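Local coordinates for protein PduO-type ATP--cob(I)alamin adenosyltransferase (Sulfolobus tokodaii, PDB 1WOZ) that probably binds ATP and transfers its adenosyl group to cob(I)alamin, as expected of a PduO-type corrinoid adenosyltransferase, at residues G29-L34 and R122-N127; S36-A41 and H115-V120. All coordinates share one frame; numbering follows the deposited sequence.

Contact 1 (G29-L34 and R122-N127); sequences GDLDEL and RRVERN
The guanidinium of Arg-123 meets the carboxylate of Glu-33 in a paired salt bridge through its two terminal nitrogens. NH1 of Arg-123 donates to OE1 of Glu-33 at 3.1 Å, and NH2 donates to OE2 at 3.0 Å. Both bonds are nearly straight and lie in the guanidinium plane. They meet the oxygens from above the carboxylate plane; the two planes are 51° apart. The Glu-33 chain runs extended from the helix, while the Arg-123 chain bends at chi3 (55°), which brings its end over to the other helix. OE2 of Glu-33 forms a further salt bridge to Arg-123 of the second subunit, and NH2 of Arg-123 one to Glu-33 of the third. A glutamine in place of Glu-33 would probably leave two arginines, one from each of two subunits, without their full counter-charge.

Next to this pair, ND2 of Asn-127 donates to OD2 of Asp-30 at 2.9 Å. The acceptor lies near the amide plane, but OD2 is met from above its own plane. OH of Tyr-131 is hydrogen-bonded to the same OD2. A water accepts from NH1 of Arg-123 and donates to OD1 of Asp-30, joining the two polar groups. Val-124 fills the apolar side. CG2 of Val-124 lies 3.9 Å from CB of Asp-30 and also touches CB of Leu-34. CG1 of Val-124 meets CD2 of Leu-31 at 4.1 Å.

The contact joins two helices of the adenosyltransferase bundle, 23-44 and 109-134. The axes of 29-34 and 122-127 run antiparallel, 9.7 Å apart at closest. Helix 48-69 packs on Leu-31 and Leu-34, and helix 140-163 on Leu-34 and Val-124.

Contact 2 (S36-A41 and H115-V120); sequences SFIGFA and HVTRSV
Phe-37 meets two valines of the facing helix. CG2 of Val-120 sits over one face of the Phe-37 ring in a CH-pi contact, 4.2 Å from the ring centroid and displaced toward the rim. CG1 of Val-116 touches the ring obliquely, 3.9 Å from CE1 of Phe-37. With CG anti to the carbonyl carbon (chi1 -85°), the ring is carried to the side where the valines lie; chi2 (-78°) sets its face toward Val-120.

Thr-117 fits between Phe-37, Ile-38 and Ala-41. The methyl CG2 of Thr-117 packs against CG1 of Ile-38 at 3.5 Å, the two side chains crossing at about a right angle. OG1 of Thr-117 lies 4.0 Å from CB of Ala-41 and is hydrogen-bonded to the backbone O of Val-113, one turn earlier in its own helix. That bond satisfies the buried hydroxyl and fixes the methyl on the Ile-38 side.

Further out, Ser-119 OG donates to the O of Val-116 at 2.8 Å, an oxygen that also takes the Val-120 amide. Phe-37 packs on Val-116 of the second subunit and Phe-37 of the third, so its side of the pair faces the trimer interface.

The axes of 36-41 (helix 23-44) and 115-120 (helix 109-134) run antiparallel, 9.3 Å apart at closest. Helix 48-69 packs on Ile-38, and helix 140-163 on Thr-117.

In the fold
From the N terminus, helix 23-44 carries the first segment of both contacts, 29-34 and then 36-41. The chain next forms helices 48-69 and 79-96 and the short strand 103-104. It returns in helix 109-134, where 115-120 closes contact 2 and 122-127 then closes contact 1. Contact 2 is therefore nested inside the loop of contact 1. The two are successive levels of one antiparallel helix pair, with centres about 10 Å apart. They touch through Leu-34, which packs on Thr-117 and Val-120. Both contacts also adjoin the neighbouring subunits, so this helix pair belongs to the bundle and to the trimer interface.

Contact 1 (G29-L34 and R122-N127)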
loop_
_atom_site.group_PDB
_atom_site.type_symbol
_atom_site.label_atom_id
_atom_site.label_comp_id
_atom_site.label_asym_id
_atom_site.label_seq_id
_atom_site.Cartn_x
_atom_site.Cartn_y
_atom_site.Cartn_z
ATOM N N GLY A 29 -7.121 -6.881 10.139
ATOM C CA GLY A 29 -7.013 -6.479 8.738
ATOM C C GLY A 29 -5.651 -5.843 8.465
ATOM O O GLY A 29 -5.021 -6.107 7.420
ATOM N N ASP A 30 -5.184 -4.999 9.386
ATOM C CA ASP A 30 -3.870 -4.356 9.215
ATOM C C ASP A 30 -2.745 -5.401 9.227
ATOM O O ASP A 30 -1.790 -5.307 8.452
ATOM C CB ASP A 30 -3.614 -3.317 10.319
ATOM C CG ASP A 30 -4.513 -2.111 10.192
ATOM O OD1 ASP A 30 -5.112 -1.914 9.115
ATOM O OD2 ASP A 30 -4.621 -1.347 11.169
ATOM N N LEU A 31 -2.873 -6.409 10.089
ATOM C CA LEU A 31 -1.871 -7.464 10.161
ATOM C C LEU A 31 -1.811 -8.211 8.838
ATOM O O LEU A 31 -0.735 -8.551 8.358
ATOM C CB LEU A 31 -2.190 -8.440 11.305
ATOM C CG LEU A 31 -1.915 -7.781 12.657
ATOM C CD1 LEU A 31 -2.515 -8.630 13.763
ATOM C CD2 LEU A 31 -0.403 -7.600 12.863
ATOM N N ASP A 32 -2.976 -8.475 8.252
ATOM C CA ASP A 32 -3.031 -9.173 6.961
ATOM C C ASP A 32 -2.379 -8.316 5.849
ATOM O O ASP A 32 -1.630 -8.829 5.008
ATOM C CB ASP A 32 -4.496 -9.501 6.617
ATOM C CG ASP A 32 -4.655 -10.150 5.241
ATOM O OD1 ASP A 32 -3.856 -11.033 4.881
ATOM O OD2 ASP A 32 -5.599 -9.781 4.520
ATOM N N GLU A 33 -2.667 -7.017 5.842
ATOM C CA GLU A 33 -2.070 -6.149 4.830
ATOM C C GLU A 33 -0.545 -6.191 4.981
ATOM O O GLU A 33 0.189 -6.346 4.007
ATOM C CB GLU A 33 -2.608 -4.710 4.962
ATOM C CG GLU A 33 -2.059 -3.797 3.853
ATOM C CD GLU A 33 -2.609 -2.370 3.872
ATOM O OE1 GLU A 33 -3.518 -2.071 4.665
ATOM O OE2 GLU A 33 -2.133 -1.540 3.063
ATOM N N LEU A 34 -0.052 -6.060 6.207
ATOM C CA LEU A 34 1.395 -6.141 6.424
ATOM C C LEU A 34 1.933 -7.514 5.971
ATOM O O LEU A 34 2.944 -7.607 5.266
ATOM C CB LEU A 34 1.721 -5.917 7.911
ATOM C CG LEU A 34 3.172 -6.226 8.345
ATOM C CD1 LEU A 34 4.167 -5.323 7.593
ATOM C CD2 LEU A 34 3.315 -5.981 9.864
ATOM N N ARG A 122 5.141 0.169 10.194
ATOM C CA ARG A 122 5.041 1.334 11.064
ATOM C C ARG A 122 3.603 1.850 11.126
ATOM O O ARG A 122 3.148 2.296 12.194
ATOM C CB ARG A 122 6.039 2.424 10.615
ATOM C CG ARG A 122 7.475 2.064 11.052
ATOM C CD ARG A 122 8.536 3.087 10.615
ATOM N NE ARG A 122 8.336 4.447 11.129
ATOM C CZ ARG A 122 8.820 4.938 12.275
ATOM N NH1 ARG A 122 9.551 4.192 13.089
ATOM N NH2 ARG A 122 8.605 6.213 12.591
ATOM N N ARG A 123 2.851 1.729 10.024
ATOM C CA ARG A 123 1.456 2.165 10.042
ATOM C C ARG A 123 0.643 1.223 10.953
ATOM O O ARG A 123 -0.214 1.680 11.737
ATOM C CB ARG A 123 0.862 2.214 8.617
ATOM C CG ARG A 123 -0.690 2.102 8.577
ATOM C CD ARG A 123 -1.310 2.727 7.325
ATOM N NE ARG A 123 -0.774 2.216 6.057
ATOM C CZ ARG A 123 -1.231 1.144 5.419
ATOM N NH1 ARG A 123 -2.236 0.451 5.946
ATOM N NH2 ARG A 123 -0.722 0.796 4.231
ATOM N N VAL A 124 0.918 -0.078 10.874
ATOM C CA VAL A 124 0.231 -1.052 11.727
ATOM C C VAL A 124 0.607 -0.785 13.194
ATOM O O VAL A 124 -0.250 -0.856 14.083
ATOM C CB VAL A 124 0.614 -2.518 11.357
ATOM C CG1 VAL A 124 -0.149 -3.525 12.283
ATOM C CG2 VAL A 124 0.270 -2.784 9.881
ATOM N N GLU A 125 1.875 -0.463 13.443
ATOM C CA GLU A 125 2.323 -0.158 14.815
ATOM C C GLU A 125 1.545 1.037 15.394
ATOM O O GLU A 125 1.048 0.971 16.531
ATOM C CB GLU A 125 3.827 0.153 14.845
ATOM C CG GLU A 125 4.315 0.517 16.263
ATOM C CD GLU A 125 5.755 0.992 16.314
ATOM O OE1 GLU A 125 6.422 1.061 15.253
ATOM O OE2 GLU A 125 6.226 1.296 17.434
ATOM N N ARG A 126 1.435 2.127 14.624
ATOM C CA ARG A 126 0.673 3.297 15.081
ATOM C C ARG A 126 -0.793 2.941 15.310
ATOM O O ARG A 126 -1.381 3.340 16.317
ATOM C CB ARG A 126 0.742 4.460 14.077
ATOM C CG ARG A 126 2.112 5.152 13.945
ATOM C CD ARG A 126 1.955 6.443 13.123
ATOM N NE ARG A 126 1.265 6.233 11.842
ATOM C CZ ARG A 126 1.828 5.714 10.740
ATOM N NH1 ARG A 126 3.100 5.338 10.734
ATOM N NH2 ARG A 126 1.114 5.584 9.629
ATOM N N ASN A 127 -1.407 2.225 14.373
ATOM C CA ASN A 127 -2.804 1.822 14.553
ATOM C C ASN A 127 -2.961 0.949 15.812
ATOM O O ASN A 127 -3.934 1.090 16.556
ATOM C CB ASN A 127 -3.316 1.061 13.321
ATOM C CG ASN A 127 -3.376 1.936 12.078
ATOM O OD1 ASN A 127 -3.191 3.152 12.154
ATOM N ND2 ASN A 127 -3.640 1.322 10.929
HETATM O O HOH W 1 -4.078 0.771 8.090
#

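Contact 2 (S36-A41 and H115-V120)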
loop_
_atom_site.group_PDB
_atom_site.type_symbol
_atom_site.label_atom_id
_atom_site.label_comp_id
_atom_site.label_asym_id
_atom_site.label_seq_id
_atom_site.Cartn_x
_atom_site.Cartn_y
_atom_site.Cartn_z
ATOM N N SER A 36 0.798 -9.490 3.763
ATOM C CA SER A 36 0.772 -9.600 2.308
ATOM C C SER A 36 1.946 -8.839 1.697
ATOM O O SER A 36 2.586 -9.339 0.762
ATOM C CB SER A 36 -0.571 -9.104 1.762
ATOM O OG SER A 36 -1.635 -9.918 2.283
ATOM N N PHE A 37 2.253 -7.640 2.207
ATOM C CA PHE A 37 3.442 -6.940 1.681
ATOM C C PHE A 37 4.712 -7.766 1.975
ATOM O O PHE A 37 5.650 -7.809 1.164
ATOM C CB PHE A 37 3.572 -5.528 2.287
ATOM C CG PHE A 37 2.762 -4.472 1.550
ATOM C CD1 PHE A 37 3.216 -3.942 0.345
ATOM C CD2 PHE A 37 1.519 -4.063 2.036
ATOM C CE1 PHE A 37 2.437 -3.014 -0.378
ATOM C CE2 PHE A 37 0.720 -3.145 1.331
ATOM C CZ PHE A 37 1.177 -2.614 0.113
ATOM N N ILE A 38 4.759 -8.419 3.133
ATOM C CA ILE A 38 5.933 -9.240 3.433
ATOM C C ILE A 38 6.029 -10.385 2.412
ATOM O O ILE A 38 7.113 -10.698 1.922
ATOM C CB ILE A 38 5.881 -9.816 4.866
ATOM C CG1 ILE A 38 6.217 -8.703 5.865
ATOM C CG2 ILE A 38 6.920 -10.942 5.026
ATOM C CD1 ILE A 38 5.898 -9.035 7.334
ATOM N N GLY A 39 4.883 -10.990 2.085
ATOM C CA GLY A 39 4.863 -12.061 1.106
ATOM C C GLY A 39 5.392 -11.525 -0.217
ATOM O O GLY A 39 6.133 -12.226 -0.916
ATOM N N PHE A 40 5.022 -10.286 -0.565
ATOM C CA PHE A 40 5.491 -9.669 -1.821
ATOM C C PHE A 40 7.014 -9.432 -1.746
ATOM O O PHE A 40 7.754 -9.752 -2.680
ATOM C CB PHE A 40 4.714 -8.352 -2.082
ATOM C CG PHE A 40 5.127 -7.619 -3.348
ATOM C CD1 PHE A 40 5.455 -6.265 -3.305
ATOM C CD2 PHE A 40 5.164 -8.273 -4.579
ATOM C CE1 PHE A 40 5.813 -5.563 -4.467
ATOM C CE2 PHE A 40 5.524 -7.580 -5.752
ATOM C CZ PHE A 40 5.846 -6.227 -5.690
ATOM N N ALA A 41 7.504 -8.917 -0.624
ATOM C CA ALA A 41 8.958 -8.696 -0.477
ATOM C C ALA A 41 9.726 -10.027 -0.646
ATOM O O ALA A 41 10.772 -10.091 -1.324
ATOM C CB ALA A 41 9.257 -8.131 0.867
ATOM N N HIS A 115 11.562 -1.344 2.141
ATOM C CA HIS A 115 11.209 -0.069 2.755
ATOM C C HIS A 115 9.697 0.159 2.715
ATOM O O HIS A 115 9.120 0.740 3.640
ATOM C CB HIS A 115 11.916 1.099 2.049
ATOM C CG HIS A 115 13.309 1.323 2.539
ATOM N ND1 HIS A 115 13.582 1.646 3.852
ATOM C CD2 HIS A 115 14.508 1.252 1.906
ATOM C CE1 HIS A 115 14.890 1.760 4.009
ATOM N NE2 HIS A 115 15.474 1.525 2.845
ATOM N N VAL A 116 9.053 -0.254 1.625
ATOM C CA VAL A 116 7.603 -0.100 1.564
ATOM C C VAL A 116 6.986 -0.954 2.684
ATOM O O VAL A 116 6.090 -0.513 3.415
ATOM C CB VAL A 116 7.034 -0.581 0.204
ATOM C CG1 VAL A 116 5.519 -0.783 0.321
ATOM C CG2 VAL A 116 7.369 0.437 -0.904
ATOM N N THR A 117 7.477 -2.180 2.806
ATOM C CA THR A 117 6.986 -3.109 3.818
ATOM C C THR A 117 7.242 -2.519 5.213
ATOM O O THR A 117 6.377 -2.573 6.097
ATOM C CB THR A 117 7.681 -4.476 3.626
ATOM O OG1 THR A 117 7.421 -4.922 2.288
ATOM C CG2 THR A 117 7.139 -5.524 4.600
ATOM N N ARG A 118 8.417 -1.913 5.387
ATOM C CA ARG A 118 8.773 -1.268 6.646
ATOM C C ARG A 118 7.775 -0.128 6.997
ATOM O O ARG A 118 7.309 0.011 8.143
ATOM C CB ARG A 118 10.211 -0.719 6.514
ATOM C CG ARG A 118 10.745 0.135 7.685
ATOM C CD ARG A 118 12.034 0.923 7.255
ATOM N NE ARG A 118 11.729 1.851 6.157
ATOM C CZ ARG A 118 10.991 2.948 6.280
ATOM N NH1 ARG A 118 10.495 3.302 7.471
ATOM N NH2 ARG A 118 10.659 3.642 5.191
ATOM N N SER A 119 7.437 0.691 6.016
ATOM C CA SER A 119 6.504 1.798 6.273
ATOM C C SER A 119 5.096 1.287 6.598
ATOM O O SER A 119 4.357 1.906 7.382
ATOM C CB SER A 119 6.486 2.773 5.086
ATOM O OG SER A 119 5.853 2.213 3.957
ATOM N N VAL A 120 4.730 0.138 6.031
ATOM C CA VAL A 120 3.414 -0.426 6.342
ATOM C C VAL A 120 3.458 -0.986 7.772
ATOM O O VAL A 120 2.494 -0.838 8.533
ATOM C CB VAL A 120 3.015 -1.508 5.313
ATOM C CG1 VAL A 120 1.698 -2.247 5.759
ATOM C CG2 VAL A 120 2.773 -0.823 3.963
#